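Local coordinates for protein homoserine kinase (Listeria monocytogenes, PDB 3HUL) that probably catalyses the ATP-dependent phosphorylation of L-homoserine to O-phospho-L-homoserine on the pathway to threonine, at residues S39-H44 with I50-T55; V7-A12 with C78-A83; M209-L214 with V233-G238; K262-L267 with V276-V281. All coordinates share one frame; numbering follows the deposited sequence.

Interactions 1 and 2 belong to the N-terminal part of this GHMP kinase and both reach the mixed sheet containing strands 3-12 and 72-78; their centres are about 19 Å apart, and interaction 1 is nested inside the chain loop that interaction 2 closes. Interactions 3 and 4 follow in series in the C-terminal part, centres about 15 Å apart, and touch: Q237 NE2 meets S266 OG at 2.7 Å in a probable hydrogen bond. Interactions 2 and 4, centres about 17 Å apart, lie on the two sheets near the predicted ATP site, the side chains of L277 and P81 being about 6 Å apart. Interactions 1 and 3 lie on opposite sides of the chain's centre.

Interaction 1: S39-H44 with I50-T55; sequences SWYIEH and IPHDET
H52 and H44 form an offset stack, with ring centroids 3.9 Å apart and planes only 3° from parallel. H52 CE1 sits over the centre of the H44 ring, while H44 NE2 lies nearer the rim of the H52 ring. On H44, CG falls between the backbone N and the carbonyl carbon (chi1 77°), which turns the ring so that one face lies against H52. The Y41 ring is also nearly parallel to H52 but is slid along it, so the two barely overlap; its CE1 comes within 3.4 Å of H52 CB.

Three hydrogen bonds accompany the rings. I42 N donates to H52 O at 2.9 Å, approaching from above the carbonyl plane. In return H52 ND1 donates to I42 O at 2.9 Å, almost in line with the C=O, although the N-H itself points somewhat off the oxygen. H44 NE2 donates to I50 O at 2.8 Å; the oxygen lies in the ring plane, but the bond is bent and the donor stands above the carbonyl plane. H44 ND1 accepts from the backbone N of I46, so both ring nitrogens are engaged, which fixes the ring's rotation.

In a CA-H...O contact, Y41 CA lies 3.2 Å from H52 O, the oxygen that also takes the I42 N-H. Loop 50-55 thus doubles back along strand 41-43, end-to-end directions 163° apart, on a single backbone hydrogen bond and an aromatic cluster of Y41, H44 and H52.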
loop_
_atom_site.group_PDB
_atom_site.type_symbol
_atom_site.label_atom_id
_atom_site.label_comp_id
_atom_site.label_asym_id
_atom_site.label_seq_id
_atom_site.Cartn_x
_atom_site.Cartn_y
_atom_site.Cartn_z
ATOM N N SER A 39 22.339 35.824 27.003
ATOM C CA SER A 39 22.996 34.602 26.541
ATOM C C SER A 39 22.029 33.422 26.661
ATOM O O SER A 39 20.967 33.525 27.284
ATOM C CB SER A 39 24.266 34.329 27.365
ATOM O OG SER A 39 23.923 34.046 28.711
ATOM N N TRP A 40 22.417 32.299 26.059
ATOM C CA TRP A 40 21.611 31.095 26.061
ATOM C C TRP A 40 21.748 30.371 27.384
ATOM O O TRP A 40 22.841 30.219 27.891
ATOM C CB TRP A 40 22.071 30.177 24.938
ATOM C CG TRP A 40 21.898 30.734 23.565
ATOM C CD1 TRP A 40 22.843 31.376 22.818
ATOM C CD2 TRP A 40 20.715 30.673 22.751
ATOM N NE1 TRP A 40 22.322 31.725 21.590
ATOM C CE2 TRP A 40 21.019 31.301 21.523
ATOM C CE3 TRP A 40 19.434 30.135 22.936
ATOM C CZ2 TRP A 40 20.078 31.421 20.482
ATOM C CZ3 TRP A 40 18.499 30.257 21.915
ATOM C CH2 TRP A 40 18.827 30.901 20.703
ATOM N N TYR A 41 20.629 29.938 27.947
ATOM C CA TYR A 41 20.653 28.971 29.035
ATOM C C TYR A 41 19.562 27.942 28.789
ATOM O O TYR A 41 18.464 28.290 28.348
ATOM C CB TYR A 41 20.444 29.630 30.407
ATOM C CG TYR A 41 20.584 28.652 31.570
ATOM C CD1 TYR A 41 21.839 28.116 31.908
ATOM C CD2 TYR A 41 19.475 28.253 32.324
ATOM C CE1 TYR A 41 21.987 27.216 32.962
ATOM C CE2 TYR A 41 19.614 27.342 33.395
ATOM C CZ TYR A 41 20.878 26.829 33.700
ATOM O OH TYR A 41 21.049 25.925 34.732
ATOM N N ILE A 42 19.873 26.676 29.065
ATOM C CA ILE A 42 18.871 25.619 29.081
ATOM C C ILE A 42 18.809 25.067 30.482
ATOM O O ILE A 42 19.807 24.557 30.989
ATOM C CB ILE A 42 19.215 24.438 28.127
ATOM C CG1 ILE A 42 19.337 24.905 26.684
ATOM C CG2 ILE A 42 18.160 23.345 28.228
ATOM C CD1 ILE A 42 19.866 23.842 25.746
ATOM N N GLU A 43 17.640 25.157 31.105
ATOM C CA GLU A 43 17.415 24.491 32.373
ATOM C C GLU A 43 17.065 23.046 32.082
ATOM O O GLU A 43 16.227 22.771 31.213
ATOM C CB GLU A 43 16.281 25.154 33.151
ATOM C CG GLU A 43 16.034 24.540 34.532
ATOM C CD GLU A 43 14.694 24.946 35.129
ATOM O OE1 GLU A 43 14.056 24.089 35.787
ATOM O OE2 GLU A 43 14.270 26.115 34.928
ATOM N N HIS A 44 17.717 22.133 32.799
ATOM C CA HIS A 44 17.450 20.703 32.691
ATOM C C HIS A 44 18.108 19.934 33.813
ATOM O O HIS A 44 19.057 20.420 34.426
ATOM C CB HIS A 44 17.904 20.139 31.335
ATOM C CG HIS A 44 19.386 19.932 31.204
ATOM N ND1 HIS A 44 20.055 18.894 31.820
ATOM C CD2 HIS A 44 20.314 20.588 30.465
ATOM C CE1 HIS A 44 21.335 18.940 31.493
ATOM N NE2 HIS A 44 21.517 19.957 30.669
ATOM N N ILE A 50 25.852 16.927 29.681
ATOM C CA ILE A 50 24.947 17.700 28.806
ATOM C C ILE A 50 24.935 19.193 29.202
ATOM O O ILE A 50 24.298 19.563 30.192
ATOM C CB ILE A 50 23.483 17.133 28.816
ATOM C CG1 ILE A 50 23.428 15.657 28.363
ATOM C CG2 ILE A 50 22.556 18.010 27.977
ATOM C CD1 ILE A 50 23.874 15.382 26.904
ATOM N N PRO A 51 25.623 20.050 28.423
ATOM C CA PRO A 51 25.821 21.456 28.805
ATOM C C PRO A 51 24.515 22.257 28.880
ATOM O O PRO A 51 23.487 21.832 28.321
ATOM C CB PRO A 51 26.730 22.011 27.690
ATOM C CG PRO A 51 27.260 20.805 26.968
ATOM C CD PRO A 51 26.184 19.770 27.091
ATOM N N HIS A 52 24.563 23.397 29.577
ATOM C CA HIS A 52 23.400 24.253 29.775
ATOM C C HIS A 52 23.543 25.570 29.016
ATOM O O HIS A 52 22.747 26.496 29.207
ATOM C CB HIS A 52 23.188 24.557 31.259
ATOM C CG HIS A 52 22.927 23.353 32.108
ATOM N ND1 HIS A 52 21.680 23.053 32.610
ATOM C CD2 HIS A 52 23.761 22.389 32.569
ATOM C CE1 HIS A 52 21.751 21.948 33.332
ATOM N NE2 HIS A 52 23.004 21.524 33.327
ATOM N N ASP A 53 24.543 25.659 28.150
ATOM C CA ASP A 53 24.830 26.912 27.479
ATOM C C ASP A 53 24.922 26.722 25.976
ATOM O O ASP A 53 24.543 25.677 25.454
ATOM C CB ASP A 53 26.141 27.486 28.029
ATOM C CG ASP A 53 27.349 26.598 27.717
ATOM O OD1 ASP A 53 27.168 25.402 27.364
ATOM O OD2 ASP A 53 28.482 27.108 27.819
ATOM N N GLU A 54 25.468 27.720 25.293
ATOM C CA GLU A 54 25.586 27.715 23.841
ATOM C C GLU A 54 26.298 26.495 23.233
ATOM O O GLU A 54 26.275 26.327 22.010
ATOM C CB GLU A 54 26.246 29.020 23.338
ATOM C CG GLU A 54 27.797 29.005 23.234
ATOM C CD GLU A 54 28.486 29.930 24.246
ATOM O OE1 GLU A 54 29.004 29.428 25.279
ATOM O OE2 GLU A 54 28.515 31.161 23.998
ATOM N N THR A 55 26.950 25.679 24.063
ATOM C CA THR A 55 27.689 24.506 23.564
ATOM C C THR A 55 26.805 23.258 23.496
ATOM O O THR A 55 27.129 22.308 22.781
ATOM C CB THR A 55 29.025 24.213 24.331
ATOM O OG1 THR A 55 28.789 24.120 25.744
ATOM C CG2 THR A 55 30.089 25.307 24.034
#

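Interaction 2: V7-A12 with C78-A83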
loop_
_atom_site.group_PDB
_atom_site.type_symbol
_atom_site.label_atom_id
_atom_site.label_comp_id
_atom_site.label_asym_id
_atom_site.label_seq_id
_atom_site.Cartn_x
_atom_site.Cartn_y
_atom_site.Cartn_z
ATOM N N VAL A 7 10.253 16.545 20.026
ATOM C CA VAL A 7 10.904 15.703 19.014
ATOM C C VAL A 7 10.998 14.302 19.570
ATOM O O VAL A 7 11.438 14.137 20.711
ATOM C CB VAL A 7 12.343 16.177 18.682
ATOM C CG1 VAL A 7 12.943 15.335 17.556
ATOM C CG2 VAL A 7 12.377 17.699 18.327
ATOM N N PRO A 8 10.588 13.284 18.772
ATOM C CA PRO A 8 10.607 11.920 19.259
ATOM C C PRO A 8 11.951 11.168 19.122
ATOM O O PRO A 8 12.792 11.504 18.272
ATOM C CB PRO A 8 9.538 11.234 18.403
ATOM C CG PRO A 8 9.593 11.924 17.097
ATOM C CD PRO A 8 10.003 13.372 17.416
ATOM N N ALA A 9 12.122 10.160 19.983
ATOM C CA ALA A 9 13.164 9.172 19.879
ATOM C C ALA A 9 12.975 8.362 18.602
ATOM O O ALA A 9 11.864 8.290 18.059
ATOM C CB ALA A 9 13.106 8.258 21.077
ATOM N N THR A 10 14.055 7.753 18.133
ATOM C CA THR A 10 14.055 6.954 16.905
ATOM C C THR A 10 15.023 5.808 17.055
ATOM O O THR A 10 16.056 5.929 17.729
ATOM C CB THR A 10 14.539 7.779 15.666
ATOM O OG1 THR A 10 15.766 8.425 16.005
ATOM C CG2 THR A 10 13.524 8.834 15.249
ATOM N N THR A 11 14.699 4.688 16.421
ATOM C CA THR A 11 15.620 3.562 16.349
ATOM C C THR A 11 15.976 3.370 14.897
ATOM O O THR A 11 15.094 3.219 14.050
ATOM C CB THR A 11 15.037 2.252 16.938
ATOM O OG1 THR A 11 16.005 1.211 16.795
ATOM C CG2 THR A 11 13.746 1.811 16.243
ATOM N N ALA A 12 17.271 3.400 14.616
ATOM C CA ALA A 12 17.756 3.392 13.255
ATOM C C ALA A 12 18.440 2.061 12.961
ATOM O O ALA A 12 18.589 1.233 13.856
ATOM C CB ALA A 12 18.712 4.557 13.049
ATOM N N CYS A 78 13.470 15.601 28.759
ATOM C CA CYS A 78 13.913 14.572 27.832
ATOM C C CYS A 78 13.989 13.240 28.525
ATOM O O CYS A 78 14.813 13.048 29.420
ATOM C CB CYS A 78 15.265 14.920 27.208
ATOM S SG CYS A 78 15.721 13.824 25.812
ATOM N N ASP A 79 13.115 12.324 28.111
ATOM C CA ASP A 79 13.140 10.957 28.619
ATOM C C ASP A 79 13.711 9.961 27.599
ATOM O O ASP A 79 13.550 8.755 27.737
ATOM C CB ASP A 79 11.780 10.538 29.224
ATOM C CG ASP A 79 10.657 10.388 28.188
ATOM O OD1 ASP A 79 10.687 11.026 27.105
ATOM O OD2 ASP A 79 9.708 9.623 28.482
ATOM N N ILE A 80 14.383 10.497 26.582
ATOM C CA ILE A 80 15.252 9.716 25.701
ATOM C C ILE A 80 16.649 9.691 26.339
ATOM O O ILE A 80 17.354 10.693 26.293
ATOM C CB ILE A 80 15.402 10.353 24.266
ATOM C CG1 ILE A 80 14.052 10.738 23.636
ATOM C CG2 ILE A 80 16.194 9.421 23.313
ATOM C CD1 ILE A 80 14.215 11.688 22.435
ATOM N N PRO A 81 17.062 8.551 26.921
ATOM C CA PRO A 81 18.388 8.500 27.536
ATOM C C PRO A 81 19.493 8.759 26.516
ATOM O O PRO A 81 19.442 8.202 25.398
ATOM C CB PRO A 81 18.478 7.065 28.064
ATOM C CG PRO A 81 17.062 6.615 28.189
ATOM C CD PRO A 81 16.367 7.260 27.031
ATOM N N PRO A 82 20.473 9.614 26.886
ATOM C CA PRO A 82 21.581 9.962 26.019
ATOM C C PRO A 82 22.436 8.752 25.730
ATOM O O PRO A 82 22.580 7.861 26.595
ATOM C CB PRO A 82 22.391 10.964 26.845
ATOM C CG PRO A 82 21.497 11.407 27.933
ATOM C CD PRO A 82 20.585 10.265 28.207
ATOM N N ALA A 83 22.994 8.737 24.521
ATOM C CA ALA A 83 23.870 7.681 24.049
ATOM C C ALA A 83 23.353 6.264 24.363
ATOM O O ALA A 83 24.112 5.389 24.767
ATOM C CB ALA A 83 25.307 7.898 24.577
#
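I80 lies against A9 and the backbone just before it, and these two residues account for most of the 113 Å² buried between the segments. No hydrogen bond crosses the contact; it is made by aliphatic carbons pressed on a strand. Both branches of I80 take part. CG1 meets A9 CB at 3.7 Å, and CG2 reaches the same methyl at 4.0 Å, so A9 CB is touched from the fork of the isoleucine. The longer arm goes further: with CG1 anti to the carbonyl carbon and chi2 extended at 164°, CD1 is carried onto the peptide that leads into A9, where it lies 3.6 Å from A9 N.

That strand, 3-12, runs in the mixed sheet of the N-terminal part of the GHMP kinase fold, and I80 stands where the chain leaves strand 72-78 for helix 88-103. Just beyond it come P81, P82 and A83, the first residues of the predicted ATP-binding run, which carries the glycine- and serine-rich ATP-binding motif (PxxxGLGSSxA) of the GHMP kinases. A bound sulfate, probably from the crystallisation liquor, lies about 5 Å from the I80 side chain.

V7 contributes least of the three, its carbonyl oxygen standing 4.1 Å from I80 CD1. Its own side chain packs instead on A91 and V94 of helix 88-103. I80 also touches A91, and both I80 and A9 rest on L27 of strand 27-36.

Interaction 3: M209-L214 with V233-G238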
loop_
_atom_site.group_PDB
_atom_site.type_symbol
_atom_site.label_atom_id
_atom_site.label_comp_id
_atom_site.label_asym_id
_atom_site.label_seq_id
_atom_site.Cartn_x
_atom_site.Cartn_y
_atom_site.Cartn_z
ATOM N N MET A 209 14.047 -11.254 9.044
ATOM C CA MET A 209 15.057 -10.513 8.272
ATOM C C MET A 209 15.749 -9.482 9.176
ATOM O O MET A 209 16.944 -9.292 9.123
ATOM C CB MET A 209 14.426 -9.820 7.035
ATOM C CG MET A 209 13.747 -10.788 6.004
ATOM S SD MET A 209 14.853 -11.988 5.192
ATOM C CE MET A 209 14.665 -13.426 6.213
ATOM N N MET A 210 14.964 -8.826 10.012
ATOM C CA MET A 210 15.444 -7.776 10.864
ATOM C C MET A 210 16.565 -8.266 11.821
ATOM O O MET A 210 17.443 -7.486 12.176
ATOM C CB MET A 210 14.258 -7.198 11.629
ATOM C CG MET A 210 14.513 -5.921 12.377
ATOM S SD MET A 210 13.071 -5.432 13.395
ATOM C CE MET A 210 11.728 -5.767 12.304
ATOM N N GLU A 211 16.541 -9.545 12.199
ATOM C CA GLU A 211 17.536 -10.119 13.134
ATOM C C GLU A 211 18.900 -10.451 12.517
ATOM O O GLU A 211 19.859 -10.671 13.245
ATOM C CB GLU A 211 16.977 -11.353 13.859
ATOM C CG GLU A 211 15.910 -10.994 14.882
ATOM C CD GLU A 211 15.500 -12.135 15.792
ATOM O OE1 GLU A 211 15.485 -13.319 15.372
ATOM O OE2 GLU A 211 15.166 -11.833 16.947
ATOM N N ARG A 212 18.998 -10.489 11.189
ATOM C CA ARG A 212 20.293 -10.707 10.534
ATOM C C ARG A 212 21.118 -9.403 10.422
ATOM O O ARG A 212 20.582 -8.334 10.102
ATOM C CB ARG A 212 20.080 -11.387 9.185
ATOM C CG ARG A 212 19.060 -12.509 9.264
ATOM C CD ARG A 212 19.499 -13.765 8.560
ATOM N NE ARG A 212 18.460 -14.799 8.642
ATOM C CZ ARG A 212 18.632 -16.081 8.323
ATOM N NH1 ARG A 212 19.812 -16.527 7.891
ATOM N NH2 ARG A 212 17.616 -16.927 8.437
ATOM N N ASP A 213 22.411 -9.466 10.727
ATOM C CA ASP A 213 23.223 -8.231 10.765
ATOM C C ASP A 213 23.794 -7.843 9.391
ATOM O O ASP A 213 23.333 -6.868 8.777
ATOM C CB ASP A 213 24.314 -8.294 11.860
ATOM C CG ASP A 213 25.270 -9.485 11.700
ATOM O OD1 ASP A 213 25.273 -10.141 10.622
ATOM O OD2 ASP A 213 26.036 -9.750 12.665
ATOM N N LEU A 214 24.802 -8.612 8.965
ATOM C CA LEU A 214 25.402 -8.657 7.616
ATOM C C LEU A 214 26.338 -7.530 7.188
ATOM O O LEU A 214 27.106 -7.707 6.231
ATOM C CB LEU A 214 24.346 -8.930 6.537
ATOM C CG LEU A 214 23.504 -10.204 6.655
ATOM C CD1 LEU A 214 22.319 -10.097 5.707
ATOM C CD2 LEU A 214 24.319 -11.473 6.378
ATOM N N VAL A 233 12.765 -16.208 24.746
ATOM C CA VAL A 233 11.617 -15.863 25.575
ATOM C C VAL A 233 10.527 -15.073 24.843
ATOM O O VAL A 233 9.345 -15.413 24.927
ATOM C CB VAL A 233 12.090 -15.067 26.806
ATOM C CG1 VAL A 233 10.899 -14.451 27.551
ATOM C CG2 VAL A 233 12.977 -15.971 27.694
ATOM N N ALA A 234 10.939 -14.002 24.168
ATOM C CA ALA A 234 10.025 -13.135 23.452
ATOM C C ALA A 234 9.354 -13.851 22.299
ATOM O O ALA A 234 8.155 -13.849 22.209
ATOM C CB ALA A 234 10.746 -11.890 22.966
ATOM N N LYS A 235 10.132 -14.472 21.428
ATOM C CA LYS A 235 9.606 -15.097 20.218
ATOM C C LYS A 235 8.822 -16.355 20.535
ATOM O O LYS A 235 7.883 -16.702 19.821
ATOM C CB LYS A 235 10.743 -15.398 19.247
ATOM C CG LYS A 235 11.293 -14.095 18.643
ATOM C CD LYS A 235 12.777 -14.141 18.369
ATOM C CE LYS A 235 13.088 -14.961 17.146
ATOM N NZ LYS A 235 12.153 -14.587 16.089
ATOM N N ASN A 236 9.173 -17.026 21.631
ATOM C CA ASN A 236 8.355 -18.178 21.999
ATOM C C ASN A 236 6.955 -17.821 22.497
ATOM O O ASN A 236 6.136 -18.717 22.629
ATOM C CB ASN A 236 9.061 -19.116 22.957
ATOM C CG ASN A 236 9.212 -18.543 24.289
ATOM O OD1 ASN A 236 8.308 -17.954 24.831
ATOM N ND2 ASN A 236 10.389 -18.702 24.849
ATOM N N GLN A 237 6.707 -16.534 22.775
ATOM C CA GLN A 237 5.356 -16.039 23.078
ATOM C C GLN A 237 4.691 -15.296 21.893
ATOM O O GLN A 237 3.528 -14.898 21.975
ATOM C CB GLN A 237 5.358 -15.138 24.313
ATOM C CG GLN A 237 5.982 -15.769 25.565
ATOM C CD GLN A 237 6.072 -14.784 26.723
ATOM O OE1 GLN A 237 5.122 -14.065 27.018
ATOM N NE2 GLN A 237 7.211 -14.760 27.383
ATOM N N GLY A 238 5.423 -15.127 20.793
ATOM C CA GLY A 238 4.844 -14.574 19.572
ATOM C C GLY A 238 5.425 -13.231 19.165
ATOM O O GLY A 238 4.861 -12.536 18.318
#
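K235 reaches across from the end of helix 227-235 to the carboxylate of E211, the two side chains approaching from opposite directions. The backbones stay well apart, 11.7 Å between the CA atoms of E211 and K235, so the meeting depends on side-chain reach. From CB the lysine sets out toward the other segment, with CG anti to the carbonyl carbon. The chain then bends at chi2, chi3 and chi4, which lays its last carbons beside the carboxylate. CD is the first atom to arrive, 3.6 Å from E211 OE2. CE follows, 3.4 Å from E211 OE1. The terminal NZ lies 3.6 Å from the same E211 OE1, a long salt bridge without hydrogen-bond geometry, and it also makes a weak hydrogen bond to Y240 O.

E211 has an extended chain beyond CG, and its firmer commitments lie with other residues: OE2 forms a salt bridge with R231 NE and accepts a hydrogen bond from A242 N. The carboxylate is therefore anchored between helix 227-235, which supplies R231, and strand 241-244. Beyond K235 the helix ends in a Schellman motif at G238, whose positive phi (115°) suits glycine.

Only 76 Å² is buried between the segments. Because the approach of NZ to OE1 is long, no hydrogen bond joins the two side chains, and OE2 is already held by R231 and A242, the attraction is probably a loose electrostatic one, secondary to the pairing of E211 with R231.

Interaction 4: K262-L267 with V276-V281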
loop_
_atom_site.group_PDB
_atom_site.type_symbol
_atom_site.label_atom_id
_atom_site.label_comp_id
_atom_site.label_asym_id
_atom_site.label_seq_id
_atom_site.Cartn_x
_atom_site.Cartn_y
_atom_site.Cartn_z
ATOM N N LYS A 262 1.959 -8.133 28.597
ATOM C CA LYS A 262 2.318 -9.426 29.109
ATOM C C LYS A 262 3.794 -9.734 28.757
ATOM O O LYS A 262 4.495 -10.403 29.539
ATOM C CB LYS A 262 1.299 -10.511 28.665
ATOM C CG LYS A 262 1.576 -11.234 27.363
ATOM N N LEU A 263 4.265 -9.215 27.603
ATOM C CA LEU A 263 5.681 -9.316 27.242
ATOM C C LEU A 263 6.583 -8.485 28.116
ATOM O O LEU A 263 7.673 -8.926 28.448
ATOM C CB LEU A 263 5.944 -8.947 25.779
ATOM C CG LEU A 263 6.148 -10.138 24.855
ATOM C CD1 LEU A 263 6.329 -9.668 23.427
ATOM C CD2 LEU A 263 7.378 -10.926 25.315
ATOM N N GLN A 264 6.160 -7.279 28.465
ATOM C CA GLN A 264 6.939 -6.467 29.382
ATOM C C GLN A 264 7.172 -7.259 30.680
ATOM O O GLN A 264 8.303 -7.551 31.031
ATOM C CB GLN A 264 6.238 -5.146 29.691
ATOM C CG GLN A 264 7.069 -4.200 30.599
ATOM C CD GLN A 264 6.412 -2.818 30.781
ATOM O OE1 GLN A 264 5.228 -2.725 31.066
ATOM N NE2 GLN A 264 7.186 -1.756 30.603
ATOM N N THR A 265 6.072 -7.628 31.331
ATOM C CA THR A 265 6.050 -8.404 32.579
ATOM C C THR A 265 6.939 -9.630 32.493
ATOM O O THR A 265 7.832 -9.816 33.308
ATOM C CB THR A 265 4.575 -8.766 32.970
ATOM O OG1 THR A 265 3.863 -7.543 33.094
ATOM C CG2 THR A 265 4.489 -9.528 34.326
ATOM N N SER A 266 6.708 -10.436 31.473
ATOM C CA SER A 266 7.516 -11.609 31.193
ATOM C C SER A 266 9.037 -11.344 31.043
ATOM O O SER A 266 9.877 -12.103 31.559
ATOM C CB SER A 266 6.975 -12.220 29.921
ATOM O OG SER A 266 7.436 -13.528 29.775
ATOM N N LEU A 267 9.398 -10.287 30.319
ATOM C CA LEU A 267 10.825 -9.998 30.106
ATOM C C LEU A 267 11.485 -9.427 31.366
ATOM O O LEU A 267 12.660 -9.653 31.602
ATOM C CB LEU A 267 11.039 -9.074 28.902
ATOM C CG LEU A 267 10.722 -9.758 27.557
ATOM C CD1 LEU A 267 10.335 -8.721 26.520
ATOM C CD2 LEU A 267 11.858 -10.625 27.043
ATOM N N VAL A 276 13.062 -2.046 31.683
ATOM C CA VAL A 276 12.246 -2.603 30.624
ATOM C C VAL A 276 11.059 -1.685 30.404
ATOM O O VAL A 276 10.183 -1.571 31.275
ATOM C CB VAL A 276 11.776 -3.993 30.960
ATOM C CG1 VAL A 276 11.017 -4.569 29.769
ATOM C CG2 VAL A 276 13.000 -4.885 31.318
ATOM N N LEU A 277 11.047 -1.019 29.249
ATOM C CA LEU A 277 10.065 0.021 28.962
ATOM C C LEU A 277 9.186 -0.358 27.784
ATOM O O LEU A 277 9.626 -1.034 26.877
ATOM C CB LEU A 277 10.759 1.357 28.687
ATOM C CG LEU A 277 10.827 2.375 29.832
ATOM C CD1 LEU A 277 11.586 1.857 31.062
ATOM C CD2 LEU A 277 11.463 3.689 29.333
ATOM N N LEU A 278 7.939 0.078 27.818
ATOM C CA LEU A 278 7.014 -0.176 26.725
ATOM C C LEU A 278 6.927 1.072 25.850
ATOM O O LEU A 278 6.629 2.177 26.317
ATOM C CB LEU A 278 5.638 -0.604 27.259
ATOM C CG LEU A 278 4.512 -1.095 26.339
ATOM C CD1 LEU A 278 4.984 -2.046 25.262
ATOM C CD2 LEU A 278 3.439 -1.782 27.181
ATOM N N LEU A 279 7.242 0.898 24.574
ATOM C CA LEU A 279 7.183 2.020 23.635
ATOM C C LEU A 279 6.223 1.704 22.510
ATOM O O LEU A 279 6.059 0.555 22.166
ATOM C CB LEU A 279 8.570 2.286 23.065
ATOM C CG LEU A 279 9.765 2.229 24.013
ATOM C CD1 LEU A 279 11.028 2.325 23.206
ATOM C CD2 LEU A 279 9.725 3.332 25.085
ATOM N N ASP A 280 5.614 2.738 21.933
ATOM C CA ASP A 280 4.857 2.590 20.721
ATOM C C ASP A 280 5.564 3.279 19.547
ATOM O O ASP A 280 6.470 4.100 19.748
ATOM C CB ASP A 280 3.441 3.148 20.905
ATOM C CG ASP A 280 2.573 2.270 21.819
ATOM O OD1 ASP A 280 2.383 1.072 21.535
ATOM O OD2 ASP A 280 2.075 2.784 22.826
ATOM N N VAL A 281 5.131 2.946 18.327
ATOM C CA VAL A 281 5.480 3.712 17.124
ATOM C C VAL A 281 4.871 5.095 17.272
ATOM O O VAL A 281 3.699 5.216 17.599
ATOM C CB VAL A 281 4.972 3.018 15.820
ATOM C CG1 VAL A 281 5.171 3.893 14.591
ATOM C CG2 VAL A 281 5.662 1.616 15.623
HETATM O O HOH W 1 7.126 1.474 30.330
#
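Q264 NE2 donates to V276 O at 3.1 Å, the one direct hydrogen bond between segment 262-267 of helix 260-268 and strand 276-280. It is a bent bond, with 140° at the hydrogen, and the donor stands above the carbonyl plane while the oxygen is tilted from the amide plane. NE2 also donates a hydrogen bond to a water, 3.2 Å from NE2 to the water oxygen, and that water accepts from L278 N at 3.0 Å. The amide is thereby tied indirectly to the backbone N of L278, on the edge of the strand away from its partner strand 156-161. Nearer the backbone, Q264 CG lies 4.1 Å from V276 CG1.

The reach comes from the glutamine chain: CG is anti to the backbone N (chi1 -176°) and the chain stays extended beyond it, sliding past V276 in the opposite direction.

Further out, V276 also touches Q268 and I158, while L278 packs on A260 and N261. L277 pairs through its backbone with A159. Strand 275-280 is outermost, within this chain, in the four-stranded antiparallel sheet; the short helix and strand segments run nearly antiparallel (167°), axes 8.7 Å apart, as in the ferredoxin-like alpha/beta sandwich of GHMP kinase C-terminal domains.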